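Local coordinates for protein putative enoyl-CoA hydratase/isomerase (Bordetella parapertussis, PDB 3ISA) that probably acts on acyl-CoA thioesters as an enoyl-CoA hydratase or isomerase of the crotonase-like family, its exact reaction and substrate being unestablished, at residues S6-I11 and S32-E37; A16-T21 and E49-L54; S99-L104 and A119-Y124; L136-V141 and P231-R236; L140-R145 and A222-S227. One frame throughout, in Å; residues are numbered along the deposited sequence.

Overall arrangement
Interactions 1, 2 and 3 all reach the mixed sheet of the crotonase-like core, whose strands run in chain order from 9-13 to 179-180. Interaction 1 joins strand 9-13, outermost in the sheet within this chain, and the residues before it to helix 33-48, interaction 2 pairs strands 17-22 and 53-58, and interaction 3 pairs 100-105 with 122-125. Interactions 2 and 3 touch, their centres 11 Å apart. On the opposite side of the chain's centre from these two, interactions 4 and 5 share Leu140 and Val141, the loop before helix 144-151 meeting helices 233-241 and 217-229. The C-terminal helices are thus tied to that loop, and both contacts also touch the fourth subunit.

Interaction 1 (S6-I11 and S32-E37); sequences SLPLAI and SAELVE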
# COMPACT_ATOMS: atom_id res chain seq x y z
N SER D 6 7.88 -18.23 -41.66
CA SER D 6 8.10 -19.24 -40.64
C SER D 6 6.93 -19.22 -39.67
O SER D 6 6.13 -18.27 -39.67
CB SER D 6 9.43 -19.03 -39.92
OG SER D 6 9.45 -17.79 -39.22
N LEU D 7 6.82 -20.26 -38.87
CA LEU D 7 5.80 -20.32 -37.85
C LEU D 7 6.52 -20.69 -36.55
O LEU D 7 6.49 -21.86 -36.16
CB LEU D 7 4.76 -21.37 -38.24
CG LEU D 7 3.48 -21.51 -37.39
CD1 LEU D 7 2.53 -20.32 -37.65
CD2 LEU D 7 2.81 -22.84 -37.66
N PRO D 8 7.17 -19.71 -35.88
CA PRO D 8 7.85 -20.02 -34.61
C PRO D 8 6.87 -20.32 -33.47
O PRO D 8 7.26 -20.90 -32.45
CB PRO D 8 8.66 -18.75 -34.32
CG PRO D 8 7.88 -17.66 -34.98
CD PRO D 8 7.34 -18.29 -36.25
N LEU D 9 5.62 -19.90 -33.65
CA LEU D 9 4.54 -20.20 -32.70
C LEU D 9 3.34 -20.82 -33.42
O LEU D 9 2.71 -20.17 -34.27
CB LEU D 9 4.08 -18.92 -31.99
CG LEU D 9 2.95 -19.15 -30.98
CD1 LEU D 9 3.45 -20.00 -29.82
CD2 LEU D 9 2.33 -17.83 -30.51
N ALA D 10 3.00 -22.06 -33.07
CA ALA D 10 1.80 -22.69 -33.62
C ALA D 10 0.67 -22.46 -32.64
O ALA D 10 0.86 -22.63 -31.42
CB ALA D 10 2.00 -24.18 -33.83
N ILE D 11 -0.50 -22.09 -33.15
CA ILE D 11 -1.67 -21.92 -32.29
C ILE D 11 -2.82 -22.82 -32.76
O ILE D 11 -3.28 -22.71 -33.90
CB ILE D 11 -2.14 -20.44 -32.16
CG1 ILE D 11 -0.97 -19.50 -31.81
CG2 ILE D 11 -3.30 -20.34 -31.12
CD1 ILE D 11 -1.31 -17.98 -31.98
N SER D 32 13.25 -15.75 -29.44
CA SER D 32 13.63 -14.67 -30.34
C SER D 32 12.64 -13.50 -30.17
O SER D 32 11.54 -13.69 -29.65
CB SER D 32 13.58 -15.16 -31.79
OG SER D 32 12.27 -15.59 -32.13
N ALA D 33 13.01 -12.32 -30.66
CA ALA D 33 12.09 -11.20 -30.66
C ALA D 33 10.79 -11.60 -31.37
O ALA D 33 9.70 -11.38 -30.84
CB ALA D 33 12.72 -9.94 -31.29
N GLU D 34 10.91 -12.27 -32.53
CA GLU D 34 9.77 -12.73 -33.32
C GLU D 34 8.82 -13.67 -32.54
O GLU D 34 7.60 -13.51 -32.59
CB GLU D 34 10.25 -13.38 -34.63
CG GLU D 34 9.15 -13.53 -35.67
CD GLU D 34 9.44 -14.57 -36.76
OE1 GLU D 34 10.41 -15.35 -36.65
OE2 GLU D 34 8.65 -14.62 -37.73
N LEU D 35 9.38 -14.66 -31.84
CA LEU D 35 8.56 -15.56 -31.04
C LEU D 35 7.82 -14.84 -29.89
O LEU D 35 6.62 -15.07 -29.70
CB LEU D 35 9.39 -16.75 -30.51
CG LEU D 35 8.65 -17.78 -29.64
CD1 LEU D 35 7.31 -18.25 -30.24
CD2 LEU D 35 9.59 -18.97 -29.45
N VAL D 36 8.52 -13.96 -29.17
CA VAL D 36 7.89 -13.17 -28.09
C VAL D 36 6.73 -12.36 -28.65
O VAL D 36 5.62 -12.40 -28.10
CB VAL D 36 8.93 -12.30 -27.34
CG1 VAL D 36 8.27 -11.32 -26.30
CG2 VAL D 36 9.96 -13.19 -26.68
N GLU D 37 6.95 -11.66 -29.77
CA GLU D 37 5.87 -10.86 -30.37
C GLU D 37 4.66 -11.70 -30.82
O GLU D 37 3.52 -11.28 -30.67
CB GLU D 37 6.37 -9.97 -31.51
CG GLU D 37 7.32 -8.84 -31.08
CD GLU D 37 6.80 -7.97 -29.93
OE1 GLU D 37 5.64 -7.49 -29.98
OE2 GLU D 37 7.59 -7.73 -28.99
O HOH W 1 6.64 -15.37 -39.36
O HOH W 2 9.37 -15.62 -40.24
O HOH W 3 11.29 -17.98 -37.27
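Leu35 holds CG opposite its own N (chi1 180°), which helps carry one methyl, CD1, against the chain at Pro8 and Leu9. Glu34 also swings CG away from its own N (chi1 -164°) and then runs extended, which brings its carboxylate beside Ser6 and against CG of Pro8. Leu35 CD1 fits beside the backbone, 3.5 Å from Pro8 O and 3.7 Å from Leu9 CB. The Glu34 side chain crosses Pro8 at about a right angle, its OE1 lying 3.8 Å from Pro8 CG. No hydrogen bond passes directly between the two segments; water does the joining. Chief among these is water 1, which donates to the backbone Ser6 O and to Glu34 OE2, the latter at 2.7 Å, while in the conformer of Ser6 described water 3 links Ser6 OG with Glu34 OE1, donating to the carboxylate. Both carboxylate oxygens are therefore hydrated. Ser32 starts the helix: its OG accepts from Leu35 N at 3.0 Å, with an N-H...O angle of 163°, and so fixes the turn from which Glu34 and Leu35 reach out. Leu9 also packs on Ala38 and Leu39 farther along this helix. A serine N-cap thus opens helix 33-48, which lies against strand 9-13, the outermost strand of the crotonase-like sheet within this chain.

Interaction 2 (A16-T21 and E49-L54); sequences AAWTFT and EQVPLL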
# COMPACT_ATOMS: atom_id res chain seq x y z
N ALA D 16 -13.00 -24.40 -26.06
CA ALA D 16 -12.63 -24.27 -24.64
C ALA D 16 -11.16 -23.91 -24.39
O ALA D 16 -10.79 -23.54 -23.26
CB ALA D 16 -13.00 -25.52 -23.86
N ALA D 17 -10.33 -23.99 -25.42
CA ALA D 17 -8.87 -23.91 -25.23
C ALA D 17 -8.10 -23.54 -26.48
O ALA D 17 -8.39 -24.06 -27.57
CB ALA D 17 -8.32 -25.24 -24.68
N TRP D 18 -7.11 -22.67 -26.32
CA TRP D 18 -6.10 -22.45 -27.35
C TRP D 18 -4.80 -23.05 -26.85
O TRP D 18 -4.44 -22.87 -25.68
CB TRP D 18 -5.86 -20.96 -27.63
CG TRP D 18 -6.93 -20.27 -28.42
CD1 TRP D 18 -8.21 -20.71 -28.66
CD2 TRP D 18 -6.82 -18.99 -29.04
NE1 TRP D 18 -8.89 -19.77 -29.42
CE2 TRP D 18 -8.06 -18.71 -29.66
CE3 TRP D 18 -5.78 -18.05 -29.14
CZ2 TRP D 18 -8.30 -17.51 -30.36
CZ3 TRP D 18 -6.02 -16.86 -29.84
CH2 TRP D 18 -7.27 -16.60 -30.44
N THR D 19 -4.12 -23.77 -27.72
CA THR D 19 -2.83 -24.33 -27.38
C THR D 19 -1.74 -23.58 -28.15
O THR D 19 -1.73 -23.54 -29.39
CB THR D 19 -2.78 -25.85 -27.67
OG1 THR D 19 -3.83 -26.49 -26.95
CG2 THR D 19 -1.41 -26.45 -27.27
N PHE D 20 -0.83 -22.99 -27.39
CA PHE D 20 0.32 -22.27 -27.90
C PHE D 20 1.54 -23.18 -27.85
O PHE D 20 2.11 -23.42 -26.78
CB PHE D 20 0.59 -21.03 -27.03
CG PHE D 20 -0.51 -20.01 -27.06
CD1 PHE D 20 -0.49 -18.97 -27.98
CD2 PHE D 20 -1.55 -20.07 -26.14
CE1 PHE D 20 -1.51 -18.00 -28.01
CE2 PHE D 20 -2.59 -19.11 -26.15
CZ PHE D 20 -2.56 -18.07 -27.09
N THR D 21 1.95 -23.68 -29.01
CA THR D 21 3.12 -24.54 -29.07
C THR D 21 4.31 -23.73 -29.56
O THR D 21 4.35 -23.30 -30.72
CB THR D 21 2.87 -25.79 -29.96
OG1 THR D 21 1.74 -26.52 -29.47
CG2 THR D 21 4.10 -26.70 -29.98
N GLU D 49 -11.06 -12.74 -27.20
CA GLU D 49 -12.03 -13.78 -27.55
C GLU D 49 -12.50 -14.56 -26.31
O GLU D 49 -13.32 -15.48 -26.40
CB GLU D 49 -11.45 -14.66 -28.67
CG GLU D 49 -11.18 -13.81 -29.97
CD GLU D 49 -10.38 -14.50 -31.09
OE1 GLU D 49 -10.71 -15.64 -31.46
OE2 GLU D 49 -9.44 -13.87 -31.65
N GLN D 50 -11.99 -14.15 -25.15
CA GLN D 50 -12.33 -14.75 -23.84
C GLN D 50 -12.20 -16.27 -23.81
O GLN D 50 -13.07 -16.97 -23.27
CB GLN D 50 -13.72 -14.30 -23.38
CG GLN D 50 -13.78 -12.82 -23.09
CD GLN D 50 -15.11 -12.42 -22.53
OE1 GLN D 50 -16.13 -12.53 -23.20
NE2 GLN D 50 -15.12 -11.96 -21.28
N VAL D 51 -11.11 -16.76 -24.39
CA VAL D 51 -10.78 -18.18 -24.40
C VAL D 51 -10.63 -18.69 -22.96
O VAL D 51 -9.88 -18.11 -22.15
CB VAL D 51 -9.49 -18.45 -25.23
CG1 VAL D 51 -9.17 -19.94 -25.26
CG2 VAL D 51 -9.63 -17.88 -26.66
N PRO D 52 -11.37 -19.74 -22.61
CA PRO D 52 -11.36 -20.22 -21.21
C PRO D 52 -10.00 -20.72 -20.73
O PRO D 52 -9.57 -20.40 -19.60
CB PRO D 52 -12.39 -21.35 -21.21
CG PRO D 52 -13.29 -21.05 -22.39
CD PRO D 52 -12.33 -20.51 -23.43
N LEU D 53 -9.30 -21.47 -21.59
CA LEU D 53 -8.03 -22.08 -21.23
C LEU D 53 -6.94 -21.80 -22.27
O LEU D 53 -7.14 -22.02 -23.48
CB LEU D 53 -8.19 -23.60 -21.08
CG LEU D 53 -6.90 -24.39 -20.86
CD1 LEU D 53 -6.33 -24.16 -19.45
CD2 LEU D 53 -7.13 -25.89 -21.09
N LEU D 54 -5.80 -21.30 -21.80
CA LEU D 54 -4.60 -21.21 -22.63
C LEU D 54 -3.63 -22.29 -22.22
O LEU D 54 -3.25 -22.38 -21.03
CB LEU D 54 -3.91 -19.84 -22.46
CG LEU D 54 -4.81 -18.61 -22.53
CD1 LEU D 54 -3.99 -17.31 -22.45
CD2 LEU D 54 -5.70 -18.64 -23.77
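Ala17 stands opposite Leu53 and Trp18 opposite Leu54 in parallel register. The backbone bonds run from Trp18 N to Leu53 O at 2.9 Å and from Leu53 N to Ala16 O, the latter weak, bent to 126° at the hydrogen. Two CA-H...O contacts supplement them, Ala17 CA lying 3.1 Å from Leu53 O, and Leu54 CA approaching Trp18 O. The aromatic contact centres on Trp18, whose CG stands anti to the carbonyl carbon (chi1 -75°), turning one face of the indole to Val51. There Val51 CG2 sits 3.5 Å from the centroid of the five-membered ring, only 16° off its normal, a CH-pi contact. Val51 CG1 leans on the same ring near CD1. Glu49 comes from another direction: its OE1 lies at the indole edge, 3.2 Å from Trp18 CZ2, with the carboxylate plane turned steeply against the ring. Apolar packing fills both faces of the pair. Ala17 CB touches Leu53 CD2 at 3.8 Å on one, and on the other Leu54 CD2 meets the edge of the Phe20 ring, 3.9 Å from Phe20 CE2. The segments belong to the beta-alpha-beta unit of strand 17-22, helix 33-48 and strand 53-58. Trp18, Val51 and Leu54 pack on Ala46 of that helix, whereas Leu53 turns to Ala193 and Ala197 of helix 186-197, which lines the other face.

Interaction 3 (S99-L104 and A119-Y124); sequences SLTLAL and ACKWRY
Cys120 lays its CB 3.7 Å from Ala103 CB, and its CA passes close to Thr101 OG1. At Lys121 the backbone N is gripped by Thr101 OG1 at 2.9 Å; a second bond, to Thr101 O, is weak. Thr101 chi1 of 56° places OG1 between its backbone N and carbonyl carbon, facing the incoming chain, and water 4 joins that hydroxyl to Lys121 NZ, which also donates to Ala95 O. Trp122 N then gives an almost straight bond to Thr101 O (2.9 Å, 177° at the hydrogen), and Trp122 O accepts from Ala103 N. These bonds open the parallel pairing of strands 100-105 and 122-125, neighbours in the crotonase-like core sheet; the axes of 100-104 and 122-124 lie 9° apart. Leu100 sets CD2 over one face of the indole, and CD1 3.8 Å from Trp122 CD1. On the opposite face of the sheet from Trp122, Arg123, in the conformer described, folds back so that NH2 donates in plane to Cys120 O at 2.9 Å, while NE reaches Phe176 O and NH1 pairs with Asp154 of the third subunit. Tyr124 N donates to Ala103 O; its ring takes Leu102 CD1 at the edge, 3.7 Å from Tyr124 CD2, and its CB lies beside Leu104 CD2, while the hydroxyl bonds to Arg178.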
# COMPACT_ATOMS: atom_id res chain seq x y z
N SER D 99 -8.07 -15.92 -18.57
CA SER D 99 -8.16 -17.36 -18.89
C SER D 99 -7.45 -18.16 -17.81
O SER D 99 -6.48 -17.69 -17.22
CB SER D 99 -7.46 -17.67 -20.21
OG SER D 99 -7.92 -16.87 -21.28
N LEU D 100 -7.91 -19.38 -17.56
CA LEU D 100 -7.07 -20.36 -16.85
C LEU D 100 -5.86 -20.63 -17.76
O LEU D 100 -5.99 -20.62 -19.00
CB LEU D 100 -7.82 -21.66 -16.59
CG LEU D 100 -7.05 -22.78 -15.88
CD1 LEU D 100 -6.53 -22.28 -14.49
CD2 LEU D 100 -7.92 -24.01 -15.72
N THR D 101 -4.69 -20.84 -17.17
CA THR D 101 -3.48 -21.13 -17.96
C THR D 101 -2.83 -22.42 -17.48
O THR D 101 -2.78 -22.68 -16.27
CB THR D 101 -2.49 -19.96 -17.88
OG1 THR D 101 -2.19 -19.71 -16.49
CG2 THR D 101 -3.12 -18.69 -18.52
N LEU D 102 -2.36 -23.21 -18.44
CA LEU D 102 -1.75 -24.50 -18.19
C LEU D 102 -0.43 -24.61 -18.96
O LEU D 102 -0.39 -24.38 -20.17
CB LEU D 102 -2.71 -25.64 -18.60
CG LEU D 102 -2.18 -27.09 -18.72
CD1 LEU D 102 -1.74 -27.60 -17.38
CD2 LEU D 102 -3.25 -28.03 -19.27
N ALA D 103 0.63 -24.99 -18.27
CA ALA D 103 1.90 -25.18 -18.93
C ALA D 103 2.36 -26.62 -18.75
O ALA D 103 2.15 -27.21 -17.69
CB ALA D 103 2.93 -24.22 -18.41
N LEU D 104 3.00 -27.16 -19.78
CA LEU D 104 3.42 -28.55 -19.80
C LEU D 104 4.87 -28.58 -20.26
O LEU D 104 5.16 -28.32 -21.43
CB LEU D 104 2.53 -29.36 -20.75
CG LEU D 104 1.04 -29.44 -20.43
CD1 LEU D 104 0.26 -29.88 -21.68
CD2 LEU D 104 0.75 -30.34 -19.25
N ALA D 119 4.49 -18.41 -14.92
CA ALA D 119 3.36 -17.48 -15.12
C ALA D 119 2.02 -18.22 -15.27
O ALA D 119 0.96 -17.63 -15.08
CB ALA D 119 3.63 -16.58 -16.34
N CYS D 120 2.09 -19.50 -15.62
CA CYS D 120 0.88 -20.31 -15.79
C CYS D 120 0.41 -20.90 -14.47
O CYS D 120 1.24 -21.24 -13.64
CB CYS D 120 1.14 -21.44 -16.78
SG CYS D 120 1.43 -20.81 -18.44
N LYS D 121 -0.91 -21.02 -14.30
CA LYS D 121 -1.50 -21.39 -13.02
C LYS D 121 -1.42 -22.89 -12.74
O LYS D 121 -1.11 -23.28 -11.61
CB LYS D 121 -2.95 -20.92 -12.95
CG LYS D 121 -3.15 -19.38 -13.02
CD LYS D 121 -2.58 -18.67 -11.77
CE LYS D 121 -2.30 -17.16 -12.00
NZ LYS D 121 -1.06 -16.90 -12.85
N TRP D 122 -1.72 -23.71 -13.74
CA TRP D 122 -1.57 -25.18 -13.63
C TRP D 122 -0.25 -25.56 -14.30
O TRP D 122 -0.03 -25.26 -15.48
CB TRP D 122 -2.76 -25.91 -14.28
CG TRP D 122 -4.08 -25.86 -13.53
CD1 TRP D 122 -4.51 -24.89 -12.66
CD2 TRP D 122 -5.13 -26.82 -13.61
NE1 TRP D 122 -5.77 -25.19 -12.20
CE2 TRP D 122 -6.18 -26.37 -12.77
CE3 TRP D 122 -5.30 -28.02 -14.31
CZ2 TRP D 122 -7.37 -27.09 -12.60
CZ3 TRP D 122 -6.49 -28.74 -14.14
CH2 TRP D 122 -7.50 -28.26 -13.31
N ARG D 123 0.66 -26.17 -13.54
CA ARG D 123 1.99 -26.45 -14.06
C ARG D 123 2.34 -27.92 -13.85
O ARG D 123 2.30 -28.41 -12.73
CB ARG D 123 3.03 -25.56 -13.38
CG ARG D 123 2.73 -24.07 -13.47
CD ARG D 123 3.73 -23.24 -12.65
NE ARG D 123 3.63 -23.47 -11.21
CZ ARG D 123 2.71 -22.93 -10.41
NH1 ARG D 123 2.70 -23.22 -9.11
NH2 ARG D 123 1.79 -22.10 -10.90
N TYR D 124 2.67 -28.60 -14.95
CA TYR D 124 3.04 -30.01 -14.92
C TYR D 124 4.34 -30.20 -15.69
O TYR D 124 4.62 -29.45 -16.63
CB TYR D 124 1.95 -30.89 -15.56
CG TYR D 124 0.65 -30.96 -14.78
CD1 TYR D 124 0.45 -31.95 -13.81
CD2 TYR D 124 -0.38 -30.06 -15.02
CE1 TYR D 124 -0.74 -32.03 -13.10
CE2 TYR D 124 -1.57 -30.12 -14.32
CZ TYR D 124 -1.75 -31.11 -13.36
OH TYR D 124 -2.93 -31.18 -12.66
O HOH W 4 -2.18 -17.28 -15.59

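Interaction 4 (L136-V141 and P231-R236); sequences LKFGLV and PGFKAR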
# COMPACT_ATOMS: atom_id res chain seq x y z
N LEU D 136 20.54 -13.88 -12.92
CA LEU D 136 21.20 -13.09 -11.90
C LEU D 136 22.74 -13.14 -12.00
O LEU D 136 23.41 -12.21 -11.60
CB LEU D 136 20.73 -13.48 -10.49
CG LEU D 136 19.26 -13.13 -10.16
CD1 LEU D 136 18.77 -13.94 -8.97
CD2 LEU D 136 19.09 -11.64 -9.86
N LYS D 137 23.28 -14.22 -12.58
CA LYS D 137 24.71 -14.31 -12.88
C LYS D 137 25.19 -13.22 -13.83
O LYS D 137 26.37 -12.89 -13.86
CB LYS D 137 25.07 -15.66 -13.50
CG LYS D 137 25.05 -16.82 -12.53
CD LYS D 137 26.28 -16.81 -11.64
CE LYS D 137 26.38 -18.06 -10.78
NZ LYS D 137 27.63 -18.00 -9.95
N PHE D 138 24.29 -12.68 -14.64
CA PHE D 138 24.65 -11.51 -15.43
C PHE D 138 23.81 -10.30 -15.06
O PHE D 138 23.67 -9.37 -15.86
CB PHE D 138 24.68 -11.78 -16.96
CG PHE D 138 23.40 -12.35 -17.54
CD1 PHE D 138 22.41 -11.51 -18.06
CD2 PHE D 138 23.21 -13.73 -17.63
CE1 PHE D 138 21.25 -12.03 -18.63
CE2 PHE D 138 22.05 -14.26 -18.19
CZ PHE D 138 21.07 -13.41 -18.68
N GLY D 139 23.26 -10.33 -13.85
CA GLY D 139 22.61 -9.17 -13.25
C GLY D 139 21.13 -9.01 -13.61
O GLY D 139 20.50 -8.05 -13.19
N LEU D 140 20.59 -9.95 -14.39
CA LEU D 140 19.19 -9.88 -14.82
C LEU D 140 18.19 -10.19 -13.70
O LEU D 140 18.31 -11.22 -13.03
CB LEU D 140 18.95 -10.84 -15.99
CG LEU D 140 17.55 -10.74 -16.62
CD1 LEU D 140 17.42 -9.44 -17.41
CD2 LEU D 140 17.27 -11.96 -17.48
N VAL D 141 17.20 -9.31 -13.49
CA VAL D 141 16.18 -9.54 -12.47
C VAL D 141 14.84 -9.78 -13.16
O VAL D 141 14.08 -8.83 -13.41
CB VAL D 141 16.12 -8.39 -11.42
CG1 VAL D 141 15.06 -8.68 -10.34
CG2 VAL D 141 17.50 -8.13 -10.77
N PRO D 231 24.59 0.01 -17.51
CA PRO D 231 25.71 -0.06 -18.47
C PRO D 231 26.53 -1.34 -18.32
O PRO D 231 26.74 -1.81 -17.20
CB PRO D 231 26.53 1.18 -18.11
CG PRO D 231 25.46 2.18 -17.73
CD PRO D 231 24.52 1.35 -16.88
N GLY D 232 26.94 -1.91 -19.44
CA GLY D 232 27.75 -3.14 -19.45
C GLY D 232 26.96 -4.44 -19.47
O GLY D 232 27.53 -5.50 -19.22
N PHE D 233 25.66 -4.36 -19.79
CA PHE D 233 24.74 -5.52 -19.89
C PHE D 233 25.28 -6.61 -20.80
O PHE D 233 25.39 -7.78 -20.41
CB PHE D 233 23.33 -5.05 -20.36
CG PHE D 233 22.27 -6.14 -20.40
CD1 PHE D 233 22.09 -7.02 -19.34
CD2 PHE D 233 21.40 -6.24 -21.49
CE1 PHE D 233 21.07 -8.02 -19.37
CE2 PHE D 233 20.39 -7.22 -21.53
CZ PHE D 233 20.23 -8.11 -20.47
N LYS D 234 25.66 -6.19 -22.00
CA LYS D 234 26.19 -7.07 -23.03
C LYS D 234 27.47 -7.79 -22.59
O LYS D 234 27.63 -9.00 -22.84
CB LYS D 234 26.46 -6.26 -24.29
CG LYS D 234 25.98 -6.90 -25.54
CD LYS D 234 26.09 -5.95 -26.70
CE LYS D 234 26.59 -6.70 -27.91
NZ LYS D 234 26.57 -5.85 -29.12
N ALA D 235 28.36 -7.04 -21.93
CA ALA D 235 29.60 -7.60 -21.39
C ALA D 235 29.32 -8.63 -20.29
O ALA D 235 30.00 -9.67 -20.23
CB ALA D 235 30.54 -6.50 -20.89
N ARG D 236 28.32 -8.36 -19.45
CA ARG D 236 27.91 -9.29 -18.38
C ARG D 236 27.39 -10.60 -18.98
O ARG D 236 27.71 -11.71 -18.50
CB ARG D 236 26.82 -8.67 -17.48
CG ARG D 236 27.31 -7.54 -16.56
CD ARG D 236 26.25 -7.14 -15.52
NE ARG D 236 24.99 -6.62 -16.08
CZ ARG D 236 24.76 -5.35 -16.42
NH1 ARG D 236 25.71 -4.43 -16.30
NH2 ARG D 236 23.57 -4.99 -16.90
O HOH W 5 28.30 -12.15 -15.83
O HOH W 6 21.80 -7.35 -16.30
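Phe138 carries most of the contact with Arg236 and Phe233. Its chi1 of 55° sets CG between the backbone N and the carbonyl carbon, leaving Phe138 CB 3.4 Å from Arg236 O and presenting the ring edge to Phe233, with Phe138 CD1 4.0 Å from Phe233 CE1. Just before it, Lys137 O is joined to Arg236 O by water 5, which donates to both carbonyls. Phe138 O accepts from Arg236 NE at 3.1 Å; the oxygen lies in the guanidinium plane, but the donor stands above the carbonyl plane. Gly139, at positive phi, passes beside the same guanidinium. Leu140 reaches the Phe233 ring more loosely, Leu140 CD1 to Phe233 CZ being 4.4 Å. Arg236 also donates from NH1 to Pro231 O at 3.0 Å and from NH2 to Gln230 O, while water 6 accepts from NH2 and may donate to Phe138 O. With its three nitrogens all bonded to backbone carbonyls, the guanidinium is held in a fixed orientation and joins the loop to the start of helix 233-241, its positive charge probably polarising the carbonyls it meets.

Interaction 5 (L140-R145 and A222-S227); sequences LVLGTR and AALARS
Polar contact across the segments rests on one hydrogen bond, from Val141 N to Ser227 OG, 3.0 Å long and nearly straight at 164°. Ser227 chi1 of 75° puts OG between its own N and carbonyl carbon, from where the hydroxyl gives its proton to Leu224 O at 2.8 Å, one turn back in the helix. The oxygen therefore accepts from the loop while donating to its own helix, and the buried hydroxyl is satisfied on both counts. Beside it, Val141 O receives a CA-H...O contact from Leu224 CA at 3.3 Å. Residues 140-142 of the loop thus pack on helix 217-229 just before Gly143, the N-cap of helix 144-151, near the C-terminal end of the crotonase-like fold. The apolar contacts centre on Leu224 and Val141. In the conformer of Leu224 described, its CD2 is approached by two leucines lying side by side with it: Leu140 CD1 at 3.6 Å and Leu142 CD1 at 4.0 Å. Val141 divides its methyls, CG1 touching Ala223 CB at 4.0 Å and CG2 meeting Ser227 CB at 3.7 Å. Charge enters with Arg145, whose extended chain passes NH1 by Ala223 CB to form a salt bridge with Asp220, while its side chain also packs on Val211 of the fourth subunit.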
# COMPACT_ATOMS: atom_id res chain seq x y z
N LEU D 140 20.59 -9.95 -14.39
CA LEU D 140 19.19 -9.88 -14.82
C LEU D 140 18.19 -10.19 -13.70
O LEU D 140 18.31 -11.22 -13.03
CB LEU D 140 18.95 -10.84 -15.99
CG LEU D 140 17.55 -10.74 -16.62
CD1 LEU D 140 17.42 -9.44 -17.41
CD2 LEU D 140 17.27 -11.96 -17.48
N VAL D 141 17.20 -9.31 -13.49
CA VAL D 141 16.18 -9.54 -12.47
C VAL D 141 14.84 -9.78 -13.16
O VAL D 141 14.08 -8.83 -13.41
CB VAL D 141 16.12 -8.39 -11.42
CG1 VAL D 141 15.06 -8.68 -10.34
CG2 VAL D 141 17.50 -8.13 -10.77
N LEU D 142 14.56 -11.05 -13.47
CA LEU D 142 13.38 -11.43 -14.28
C LEU D 142 12.60 -12.56 -13.61
O LEU D 142 13.16 -13.63 -13.32
CB LEU D 142 13.83 -11.88 -15.68
CG LEU D 142 12.72 -12.40 -16.62
CD1 LEU D 142 11.81 -11.23 -17.00
CD2 LEU D 142 13.31 -13.08 -17.87
N GLY D 143 11.31 -12.32 -13.38
CA GLY D 143 10.42 -13.35 -12.81
C GLY D 143 10.61 -13.59 -11.32
O GLY D 143 10.00 -14.51 -10.74
N THR D 144 11.44 -12.76 -10.70
CA THR D 144 11.93 -13.02 -9.34
C THR D 144 10.81 -13.11 -8.30
O THR D 144 10.70 -14.11 -7.57
CB THR D 144 13.03 -11.98 -8.94
OG1 THR D 144 14.04 -11.91 -9.98
CG2 THR D 144 13.66 -12.37 -7.60
N ARG D 145 9.97 -12.07 -8.23
CA ARG D 145 8.89 -12.03 -7.25
C ARG D 145 7.81 -13.06 -7.52
O ARG D 145 7.25 -13.62 -6.57
CB ARG D 145 8.26 -10.65 -7.21
CG ARG D 145 9.17 -9.57 -6.62
CD ARG D 145 8.35 -8.35 -6.25
NE ARG D 145 9.18 -7.24 -5.80
CZ ARG D 145 9.81 -6.37 -6.60
NH1 ARG D 145 9.73 -6.50 -7.93
NH2 ARG D 145 10.52 -5.40 -6.05
N ALA D 222 9.71 -2.57 -13.27
CA ALA D 222 10.77 -1.64 -12.87
C ALA D 222 12.09 -2.36 -12.57
O ALA D 222 13.14 -1.97 -13.10
CB ALA D 222 10.35 -0.79 -11.67
N ALA D 223 12.01 -3.43 -11.78
CA ALA D 223 13.19 -4.23 -11.41
C ALA D 223 13.87 -4.83 -12.65
O ALA D 223 15.11 -4.78 -12.76
CB ALA D 223 12.83 -5.33 -10.41
N LEU D 224 13.08 -5.36 -13.57
CA LEU D 224 13.61 -5.88 -14.85
C LEU D 224 14.33 -4.78 -15.64
O LEU D 224 15.48 -4.96 -16.07
CB LEU D 224 12.50 -6.54 -15.70
CG LEU D 224 12.84 -7.19 -17.07
CD1 LEU D 224 12.91 -6.16 -18.24
CD2 LEU D 224 14.15 -8.00 -16.99
N ALA D 225 13.63 -3.66 -15.84
CA ALA D 225 14.13 -2.55 -16.63
C ALA D 225 15.46 -2.04 -16.09
O ALA D 225 16.42 -1.94 -16.85
CB ALA D 225 13.08 -1.39 -16.69
N ARG D 226 15.53 -1.80 -14.78
CA ARG D 226 16.75 -1.33 -14.12
C ARG D 226 17.90 -2.31 -14.33
O ARG D 226 19.00 -1.90 -14.67
CB ARG D 226 16.56 -1.09 -12.62
CG ARG D 226 15.70 0.11 -12.32
CD ARG D 226 15.82 0.61 -10.90
NE ARG D 226 14.76 1.57 -10.65
CZ ARG D 226 13.58 1.27 -10.13
NH1 ARG D 226 13.31 0.01 -9.76
NH2 ARG D 226 12.66 2.22 -9.99
N SER D 227 17.63 -3.61 -14.13
CA SER D 227 18.67 -4.65 -14.23
C SER D 227 19.28 -4.75 -15.64
O SER D 227 20.50 -4.86 -15.78
CB SER D 227 18.13 -6.01 -13.76
OG SER D 227 17.25 -6.61 -14.69